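Local coordinates for A rubisco-like protein (Burkholderia fungorum, PDB 3NWR) that belongs to the rubisco-like branch of the rubisco large-chain family and probably acts as a lyase, at residues 147-150 / 151-155; 180-183 / 184-187; 394-397 / 398-402; 417-420 / 421-424. All blocks are in the same frame, centred on the assembly; numbering follows the deposited sequence.

Contact 1. Residues 147-150 / 151-155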
loop_
_atom_site.group_PDB
_atom_site.type_symbol
_atom_site.label_atom_id
_atom_site.label_comp_id
_atom_site.label_asym_id
_atom_site.label_seq_id
_atom_site.Cartn_x
_atom_site.Cartn_y
_atom_site.Cartn_z
ATOM N N HIS A 147 -23.123 0.981 -7.174
ATOM C CA HIS A 147 -23.851 2.208 -7.491
ATOM C C HIS A 147 -23.219 3.030 -8.599
ATOM O O HIS A 147 -23.917 3.530 -9.486
ATOM C CB HIS A 147 -23.971 3.078 -6.241
ATOM C CG HIS A 147 -24.795 2.450 -5.166
ATOM N ND1 HIS A 147 -26.165 2.316 -5.264
ATOM C CD2 HIS A 147 -24.441 1.879 -3.991
ATOM C CE1 HIS A 147 -26.622 1.707 -4.183
ATOM N NE2 HIS A 147 -25.596 1.428 -3.396
ATOM N N GLY A 148 -21.903 3.196 -8.533
ATOM C CA GLY A 148 -21.188 4.025 -9.489
ATOM C C GLY A 148 -21.840 5.380 -9.684
ATOM O O GLY A 148 -22.305 6.015 -8.731
ATOM N N VAL A 149 -21.886 5.836 -10.932
ATOM C CA VAL A 149 -22.447 7.150 -11.218
ATOM C C VAL A 149 -23.971 7.186 -11.018
ATOM O O VAL A 149 -24.487 8.022 -10.276
ATOM C CB VAL A 149 -22.095 7.587 -12.650
ATOM C CG1 VAL A 149 -22.761 8.917 -12.982
ATOM C CG2 VAL A 149 -20.583 7.679 -12.814
ATOM N N ALA A 150 -24.679 6.262 -11.657
ATOM C CA ALA A 150 -26.139 6.286 -11.628
ATOM C C ALA A 150 -26.692 6.179 -10.214
ATOM O O ALA A 150 -27.623 6.897 -9.848
ATOM C CB ALA A 150 -26.714 5.177 -12.514
ATOM N N GLY A 151 -26.126 5.275 -9.418
ATOM C CA GLY A 151 -26.573 5.112 -8.045
ATOM C C GLY A 151 -26.319 6.324 -7.168
ATOM O O GLY A 151 -27.129 6.680 -6.313
ATOM N N THR A 152 -25.168 6.960 -7.361
ATOM C CA THR A 152 -24.867 8.167 -6.621
ATOM C C THR A 152 -25.818 9.301 -7.012
ATOM O O THR A 152 -26.277 10.059 -6.151
ATOM C CB THR A 152 -23.399 8.586 -6.835
ATOM O OG1 THR A 152 -22.545 7.469 -6.553
ATOM C CG2 THR A 152 -23.028 9.745 -5.920
ATOM N N ARG A 153 -26.122 9.414 -8.305
ATOM C CA ARG A 153 -27.113 10.391 -8.750
ATOM C C ARG A 153 -28.479 10.114 -8.133
ATOM O O ARG A 153 -29.158 11.032 -7.674
ATOM C CB ARG A 153 -27.221 10.409 -10.272
ATOM C CG ARG A 153 -26.011 11.031 -10.968
ATOM C CD ARG A 153 -26.359 11.324 -12.429
ATOM N NE ARG A 153 -25.322 12.085 -13.123
ATOM C CZ ARG A 153 -25.096 13.383 -12.934
ATOM N NH1 ARG A 153 -25.815 14.078 -12.055
ATOM N NH2 ARG A 153 -24.137 13.985 -13.628
ATOM N N ALA A 154 -28.871 8.846 -8.104
ATOM C CA ALA A 154 -30.155 8.479 -7.518
ATOM C C ALA A 154 -30.214 8.850 -6.037
ATOM O O ALA A 154 -31.218 9.392 -5.561
ATOM C CB ALA A 154 -30.423 7.004 -7.719
ATOM N N LEU A 155 -29.130 8.570 -5.309
ATOM C CA LEU A 155 -29.093 8.825 -3.878
ATOM C C LEU A 155 -28.981 10.302 -3.513
ATOM O O LEU A 155 -29.396 10.697 -2.431
ATOM C CB LEU A 155 -27.954 8.026 -3.220
ATOM C CG LEU A 155 -28.252 6.528 -3.103
ATOM C CD1 LEU A 155 -26.980 5.703 -2.884
ATOM C CD2 LEU A 155 -29.255 6.279 -1.973
#
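Thr152 turns its hydroxyl back beside its own backbone N (chi1 -52°), which sets OG1 2.6 Å from Gly148 O, one turn earlier. His147 makes the same kind of turn (chi1 -65°), and its imidazole turns one face to Leu155 CD1, which sits displaced toward the rim, 4.3 Å from the ring centroid and 14° off its normal, a CH-pi contact; ring NE2 is hydrogen-bonded to Pro278 O. The Thr152 hydroxyl donates to Gly148 O, whose second donor, Thr152 N at 3.3 Å, gives a weak bond; the hydroxyl is thus the tighter of the two grips on this carbonyl. OG1 also has His315 NE2 as a partner. Gly148, with positive phi, lies where the chain enters helix 148-156. The helix meets Met163, Val280 and Leu352, each at the start of a parallel strand, and so lies across the N-terminal end of the TIM barrel. On another side, Val149 and Arg153 run side by side, CG1 of the valine 4.1 Å from NE of the arginine. The extended Arg153 chain carries its guanidinium to Asp375 in a salt bridge, while the backbone bond from Arg153 N to Val149 O measures 2.9 Å.

Contact 2. Residues 180-183 / 184-187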
loop_
_atom_site.group_PDB
_atom_site.type_symbol
_atom_site.label_atom_id
_atom_site.label_comp_id
_atom_site.label_asym_id
_atom_site.label_seq_id
_atom_site.Cartn_x
_atom_site.Cartn_y
_atom_site.Cartn_z
ATOM N N ALA A 180 -22.215 17.513 13.923
ATOM C CA ALA A 180 -23.604 17.515 13.487
ATOM C C ALA A 180 -24.127 18.927 13.209
ATOM O O ALA A 180 -24.802 19.150 12.215
ATOM C CB ALA A 180 -24.480 16.814 14.524
ATOM N N ALA A 181 -23.801 19.874 14.084
ATOM C CA ALA A 181 -24.226 21.262 13.897
ATOM C C ALA A 181 -23.621 21.830 12.620
ATOM O O ALA A 181 -24.283 22.541 11.862
ATOM C CB ALA A 181 -23.810 22.112 15.099
ATOM N N LEU A 182 -22.352 21.510 12.387
ATOM C CA LEU A 182 -21.678 21.992 11.191
ATOM C C LEU A 182 -22.297 21.371 9.949
ATOM O O LEU A 182 -22.570 22.058 8.968
ATOM C CB LEU A 182 -20.187 21.669 11.255
ATOM C CG LEU A 182 -19.390 21.925 9.978
ATOM C CD1 LEU A 182 -19.549 23.359 9.487
ATOM C CD2 LEU A 182 -17.934 21.582 10.228
ATOM N N VAL A 183 -22.523 20.064 9.990
ATOM C CA VAL A 183 -23.152 19.386 8.864
ATOM C C VAL A 183 -24.513 20.002 8.522
ATOM O O VAL A 183 -24.847 20.165 7.355
ATOM C CB VAL A 183 -23.263 17.876 9.120
ATOM C CG1 VAL A 183 -24.237 17.229 8.153
ATOM C CG2 VAL A 183 -21.896 17.241 9.003
ATOM N N ARG A 184 -25.287 20.360 9.542
ATOM C CA ARG A 184 -26.558 21.051 9.318
ATOM C C ARG A 184 -26.363 22.331 8.504
ATOM O O ARG A 184 -27.084 22.575 7.532
ATOM C CB ARG A 184 -27.248 21.351 10.651
ATOM C CG ARG A 184 -28.566 22.113 10.525
ATOM C CD ARG A 184 -29.512 21.448 9.539
ATOM N NE ARG A 184 -30.912 21.619 9.933
ATOM C CZ ARG A 184 -31.943 21.539 9.099
ATOM N NH1 ARG A 184 -31.733 21.313 7.814
ATOM N NH2 ARG A 184 -33.185 21.692 9.548
ATOM N N GLU A 185 -25.373 23.132 8.887
ATOM C CA GLU A 185 -25.081 24.376 8.174
ATOM C C GLU A 185 -24.647 24.111 6.738
ATOM O O GLU A 185 -25.041 24.831 5.828
ATOM C CB GLU A 185 -24.001 25.180 8.898
ATOM C CG GLU A 185 -24.381 25.627 10.303
ATOM C CD GLU A 185 -23.184 26.123 11.102
ATOM O OE1 GLU A 185 -22.062 26.139 10.555
ATOM O OE2 GLU A 185 -23.368 26.497 12.282
ATOM N N LEU A 186 -23.832 23.079 6.537
ATOM C CA LEU A 186 -23.365 22.741 5.194
ATOM C C LEU A 186 -24.532 22.293 4.304
ATOM O O LEU A 186 -24.604 22.658 3.132
ATOM C CB LEU A 186 -22.272 21.663 5.252
ATOM C CG LEU A 186 -21.007 22.027 6.039
ATOM C CD1 LEU A 186 -20.035 20.847 6.152
ATOM C CD2 LEU A 186 -20.309 23.244 5.413
ATOM N N CYS A 187 -25.448 21.508 4.863
ATOM C CA CYS A 187 -26.654 21.124 4.143
ATOM C C CYS A 187 -27.441 22.365 3.716
ATOM O O CYS A 187 -27.840 22.494 2.562
ATOM C CB CYS A 187 -27.547 20.234 5.010
ATOM S SG CYS A 187 -26.933 18.550 5.281
#
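Val183, Leu182 and Arg184 are the residues most covered here, and the two aliphatic ones each meet the side chain one turn further on. Val183 places CG1 4.2 Å from Cys187 SG, a loose apolar touch alongside the backbone bond from Cys187 N to Val183 O (2.9 Å). Leu182 has two side-chain neighbours. With CG opposite its backbone N (chi1 171°), its branched end reaches forward along the helix, and CD1 comes 4.0 Å from Leu186 CG while the two chains slant across one another. The same CD1 is approached by Glu185 OE1 at 3.9 Å, the glutamate side chain crossing the leucine at about a right angle. Both segments belong to helix 176-189, which follows strand 163-165 in the TIM-barrel domain and packs beside helix 208-226, with Ala180 on Ala214 and Cys187 on Tyr222. Ile168 covers both Leu182 and Val183. Arg184 takes part chiefly through its root: CB is 3.4 Å from Ala181 O, and its N bonds to Ala180 O at 3.0 Å. Bent at chi2 and chi3, the rest of the chain leaves this turn toward helix 208-226, and NH1 forms a salt bridge with Glu188.

Contact 3. Residues 394-397 / 398-402. With SO4 (sulfate ion), chain C.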
loop_
_atom_site.group_PDB
_atom_site.type_symbol
_atom_site.label_atom_id
_atom_site.label_comp_id
_atom_site.label_asym_id
_atom_site.label_seq_id
_atom_site.Cartn_x
_atom_site.Cartn_y
_atom_site.Cartn_z
ATOM N N GLY A 394 -21.406 30.835 -1.679
ATOM C CA GLY A 394 -20.334 30.027 -2.236
ATOM C C GLY A 394 -20.858 28.867 -3.061
ATOM O O GLY A 394 -20.443 28.649 -4.205
ATOM N N VAL A 395 -21.777 28.102 -2.485
ATOM C CA VAL A 395 -22.375 27.001 -3.222
ATOM C C VAL A 395 -23.048 27.531 -4.482
ATOM O O VAL A 395 -22.916 26.960 -5.565
ATOM C CB VAL A 395 -23.361 26.205 -2.351
ATOM C CG1 VAL A 395 -24.072 25.152 -3.182
ATOM C CG2 VAL A 395 -22.609 25.559 -1.170
ATOM N N THR A 396 -23.751 28.646 -4.345
ATOM C CA THR A 396 -24.436 29.218 -5.492
ATOM C C THR A 396 -23.452 29.639 -6.578
ATOM O O THR A 396 -23.711 29.431 -7.759
ATOM C CB THR A 396 -25.322 30.394 -5.064
ATOM O OG1 THR A 396 -26.351 29.889 -4.202
ATOM C CG2 THR A 396 -25.970 31.067 -6.281
ATOM N N SER A 397 -22.315 30.207 -6.186
ATOM C CA SER A 397 -21.314 30.599 -7.178
ATOM C C SER A 397 -20.839 29.384 -7.977
ATOM O O SER A 397 -20.638 29.457 -9.191
ATOM C CB SER A 397 -20.131 31.331 -6.530
ATOM O OG SER A 397 -19.262 30.462 -5.822
ATOM N N VAL A 398 -20.672 28.255 -7.302
ATOM C CA VAL A 398 -20.229 27.046 -7.983
ATOM C C VAL A 398 -21.329 26.493 -8.891
ATOM O O VAL A 398 -21.061 26.094 -10.029
ATOM C CB VAL A 398 -19.765 25.992 -6.956
ATOM C CG1 VAL A 398 -19.573 24.631 -7.612
ATOM C CG2 VAL A 398 -18.470 26.464 -6.280
ATOM N N ARG A 399 -22.570 26.491 -8.397
ATOM C CA ARG A 399 -23.706 26.045 -9.203
ATOM C C ARG A 399 -23.898 26.936 -10.439
ATOM O O ARG A 399 -24.214 26.449 -11.522
ATOM C CB ARG A 399 -24.982 26.014 -8.361
ATOM C CG ARG A 399 -25.010 24.898 -7.317
ATOM C CD ARG A 399 -25.275 23.543 -7.982
ATOM N NE ARG A 399 -26.608 23.516 -8.564
ATOM C CZ ARG A 399 -27.717 23.247 -7.883
ATOM N NH1 ARG A 399 -27.645 22.948 -6.589
ATOM N NH2 ARG A 399 -28.898 23.269 -8.496
ATOM N N GLN A 400 -23.700 28.237 -10.262
ATOM C CA GLN A 400 -23.792 29.179 -11.385
ATOM C C GLN A 400 -22.689 28.936 -12.415
ATOM O O GLN A 400 -22.928 29.000 -13.624
ATOM C CB GLN A 400 -23.745 30.617 -10.874
ATOM C CG GLN A 400 -25.052 31.067 -10.241
ATOM C CD GLN A 400 -24.923 32.379 -9.494
ATOM O OE1 GLN A 400 -23.818 32.870 -9.260
ATOM N NE2 GLN A 400 -26.063 32.950 -9.099
ATOM N N ALA A 401 -21.480 28.634 -11.942
ATOM C CA ALA A 401 -20.395 28.276 -12.851
ATOM C C ALA A 401 -20.758 27.037 -13.672
ATOM O O ALA A 401 -20.537 26.994 -14.880
ATOM C CB ALA A 401 -19.098 28.049 -12.080
ATOM N N TRP A 402 -21.305 26.017 -13.012
ATOM C CA TRP A 402 -21.727 24.822 -13.733
ATOM C C TRP A 402 -22.838 25.108 -14.747
ATOM O O TRP A 402 -22.786 24.615 -15.875
ATOM C CB TRP A 402 -22.107 23.694 -12.758
ATOM C CG TRP A 402 -20.870 23.035 -12.231
ATOM C CD1 TRP A 402 -20.353 23.130 -10.971
ATOM C CD2 TRP A 402 -19.959 22.221 -12.978
ATOM N NE1 TRP A 402 -19.181 22.412 -10.884
ATOM C CE2 TRP A 402 -18.919 21.840 -12.100
ATOM C CE3 TRP A 402 -19.930 21.761 -14.300
ATOM C CZ2 TRP A 402 -17.854 21.041 -12.505
ATOM C CZ3 TRP A 402 -18.866 20.967 -14.705
ATOM C CH2 TRP A 402 -17.848 20.601 -13.803
HETATM S S SO4 C . -31.011 21.296 -5.996
HETATM O O1 SO4 C . -31.313 22.505 -6.752
HETATM O O2 SO4 C . -30.834 20.185 -6.927
HETATM O O3 SO4 C . -32.114 21.008 -5.081
HETATM O O4 SO4 C . -29.781 21.505 -5.241
#
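Arg399 touches Val395 only near its base, CG to CG1 4.2 Å, and then, bent at chi2 and chi3, leads its guanidinium to a sulfate that it grips with both terminal nitrogens. NH1 donates to O4 at 2.9 Å and NH2 to O1 at 3.1 Å, the latter almost straight (173°) and with O1 in the guanidinium plane. Arg161 and Arg228 complete the anion's cluster of arginines; the sulfate itself probably came from the crystallisation liquor. One turn earlier, Gly394 O is held by two donors at once, Ser397 OG at 2.7 Å and Val398 N at 3.1 Å. The serine hydroxyl gets there because chi1 of 75° swings OG between its own N and carbonyl carbon, back over the preceding turn. The peptide N-H of Val398 supplies the ordinary helical bond, so the side chain adds to the backbone pattern without displacing it, and a buried hydroxyl finds an acceptor inside its own helix. Another meeting joins Thr396 and Gln400. The methyl CG2 of the threonine lies 3.4 Å from Gln400 NE2 and 3.6 Å from CD, against the amide end of an otherwise extended chain. That amide is fixed from outside: OE1 accepts from Leu421 N and NE2 donates to Glu420 OE1, while Thr396 OG1 has Ala392 O. Val398, Arg399 and Trp402 all lean on Ile164, and the Trp402 ring meets Phe378 edge-to-face, which places helix 391-407 in the outer helical layer of the TIM barrel, against its strands 163-165 and 377-379.

Contact 4. Residues 417-420 / 421-424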
loop_
_atom_site.group_PDB
_atom_site.type_symbol
_atom_site.label_atom_id
_atom_site.label_comp_id
_atom_site.label_asym_id
_atom_site.label_seq_id
_atom_site.Cartn_x
_atom_site.Cartn_y
_atom_site.Cartn_z
ATOM N N HIS A 417 -24.641 38.435 -15.192
ATOM C CA HIS A 417 -26.030 38.110 -14.859
ATOM C C HIS A 417 -26.157 37.552 -13.428
ATOM O O HIS A 417 -27.260 37.449 -12.888
ATOM C CB HIS A 417 -26.581 37.045 -15.826
ATOM C CG HIS A 417 -26.562 37.439 -17.273
ATOM N ND1 HIS A 417 -27.154 38.593 -17.744
ATOM C CD2 HIS A 417 -26.073 36.800 -18.363
ATOM C CE1 HIS A 417 -26.997 38.666 -19.053
ATOM N NE2 HIS A 417 -26.347 37.588 -19.456
ATOM N N MET A 418 -25.026 37.197 -12.822
ATOM C CA MET A 418 -25.017 36.291 -11.663
ATOM C C MET A 418 -24.087 36.773 -10.552
ATOM O O MET A 418 -22.881 36.523 -10.591
ATOM C CB MET A 418 -24.578 34.896 -12.119
ATOM C CG MET A 418 -25.514 34.261 -13.135
ATOM S SD MET A 418 -27.035 33.653 -12.389
ATOM C CE MET A 418 -28.116 33.610 -13.821
ATOM N N PRO A 419 -24.650 37.451 -9.543
ATOM C CA PRO A 419 -23.881 38.171 -8.523
ATOM C C PRO A 419 -22.955 37.283 -7.698
ATOM O O PRO A 419 -21.818 37.668 -7.429
ATOM C CB PRO A 419 -24.969 38.779 -7.632
ATOM C CG PRO A 419 -26.159 38.881 -8.509
ATOM C CD PRO A 419 -26.098 37.690 -9.411
ATOM N N GLU A 420 -23.433 36.109 -7.304
ATOM C CA GLU A 420 -22.627 35.214 -6.485
ATOM C C GLU A 420 -21.366 34.791 -7.232
ATOM O O GLU A 420 -20.264 34.820 -6.684
ATOM C CB GLU A 420 -23.450 33.992 -6.072
ATOM C CG GLU A 420 -24.530 34.291 -5.035
ATOM C CD GLU A 420 -25.852 34.749 -5.643
ATOM O OE1 GLU A 420 -25.926 34.983 -6.868
ATOM O OE2 GLU A 420 -26.831 34.869 -4.877
ATOM N N LEU A 421 -21.546 34.400 -8.489
ATOM C CA LEU A 421 -20.431 34.051 -9.367
ATOM C C LEU A 421 -19.474 35.227 -9.586
ATOM O O LEU A 421 -18.252 35.091 -9.474
ATOM C CB LEU A 421 -20.966 33.550 -10.710
ATOM C CG LEU A 421 -19.920 33.201 -11.768
ATOM C CD1 LEU A 421 -18.961 32.112 -11.243
ATOM C CD2 LEU A 421 -20.595 32.748 -13.045
ATOM N N ARG A 422 -20.034 36.394 -9.895
ATOM C CA ARG A 422 -19.219 37.586 -10.128
ATOM C C ARG A 422 -18.361 37.903 -8.901
ATOM O O ARG A 422 -17.158 38.174 -9.012
ATOM C CB ARG A 422 -20.117 38.774 -10.484
ATOM C CG ARG A 422 -19.364 39.986 -11.017
ATOM C CD ARG A 422 -20.336 41.018 -11.579
ATOM N NE ARG A 422 -21.241 41.546 -10.559
ATOM C CZ ARG A 422 -22.555 41.325 -10.519
ATOM N NH1 ARG A 422 -23.151 40.571 -11.442
ATOM N NH2 ARG A 422 -23.284 41.863 -9.547
ATOM N N ARG A 423 -18.978 37.841 -7.724
ATOM C CA ARG A 423 -18.266 38.089 -6.473
ATOM C C ARG A 423 -17.164 37.056 -6.221
ATOM O O ARG A 423 -16.090 37.383 -5.733
ATOM C CB ARG A 423 -19.252 38.107 -5.303
ATOM C CG ARG A 423 -20.182 39.303 -5.296
ATOM C CD ARG A 423 -19.432 40.551 -4.881
ATOM N NE ARG A 423 -18.925 40.447 -3.514
ATOM C CZ ARG A 423 -19.560 40.917 -2.445
ATOM N NH1 ARG A 423 -20.730 41.527 -2.584
ATOM N NH2 ARG A 423 -19.026 40.781 -1.237
ATOM N N ALA A 424 -17.435 35.800 -6.558
ATOM C CA ALA A 424 -16.438 34.752 -6.401
ATOM C C ALA A 424 -15.230 35.010 -7.297
ATOM O O ALA A 424 -14.083 34.906 -6.861
ATOM C CB ALA A 424 -17.052 33.399 -6.720
#
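Met418 O accepts from Arg422 N at 2.9 Å with an N-H...O angle of 166°, the first of three backbone hydrogen bonds that open helix 419-427. Pro419 O and Glu420 O continue the pattern to Arg423 N (2.9 Å) and Ala424 N (3.0 Å). Glu420 O has a further partner in His387 NE2. Among flat-group contacts, the guanidinium of Arg422 sets one face against Pro419 CA, 4.0 Å from CZ, with NH2 at the same distance from Pro419 CB. A bend at chi3 (63°) folds the otherwise extended chain back over the first turn to reach this place, and NH1 is hydrogen-bonded to Ala415 O, which helps hold the group there. Apolar contact is slight: Met418 CB and Leu421 CB stand 4.1 Å apart, the thioether end of the methionine leading away toward Gln400 while Leu421 packs on Ala361. The charged ends of Arg423 and Glu420 find their partners outside the two segments. Arg423 crosses Pro419 O closely, with CG only 3.1 Å from that oxygen, before its bent chain delivers NH2 to Asp389 in a salt bridge. Glu420, also bent at chi2, faces helix 391-407, with OE1 hydrogen-bonded to Gln400 NE2 and its side chain against Ala393 and Thr396. Met418 is at the N-cap position, but its side chain offers no oxygen or nitrogen to the first-turn N-H groups; Leu421 N is met instead by Gln400 OE1. Pro419, which has no N-H to offer, takes the first helical position. A proline there is a familiar way to begin a helix, here the last one of the chain, laid against helix 391-407 of the catalytic domain.

All four contacts are short helical pieces of the TIM-barrel domain, contacts 1 and 4 including the entry into their helices; only contacts 3 and 4 touch. Their centres are 9 Å apart, and the Gln400 amide joins them: OE1 lies 2.8 Å from Leu421 N and NE2 3.0 Å from Glu420 OE1. Contact 2 comes within about 6 Å of contact 3, nearest atoms, and contact 1 within about 9 Å of contact 3. Arg161 ties contacts 1 and 3 indirectly, its carbonyl meeting Arg153 and its guanidinium the sulfate held by Arg399. Arg161 precedes strand 163-165, so this anion sits toward the barrel's N-terminal end, whereas active sites of the family lie at the C-terminal strand ends.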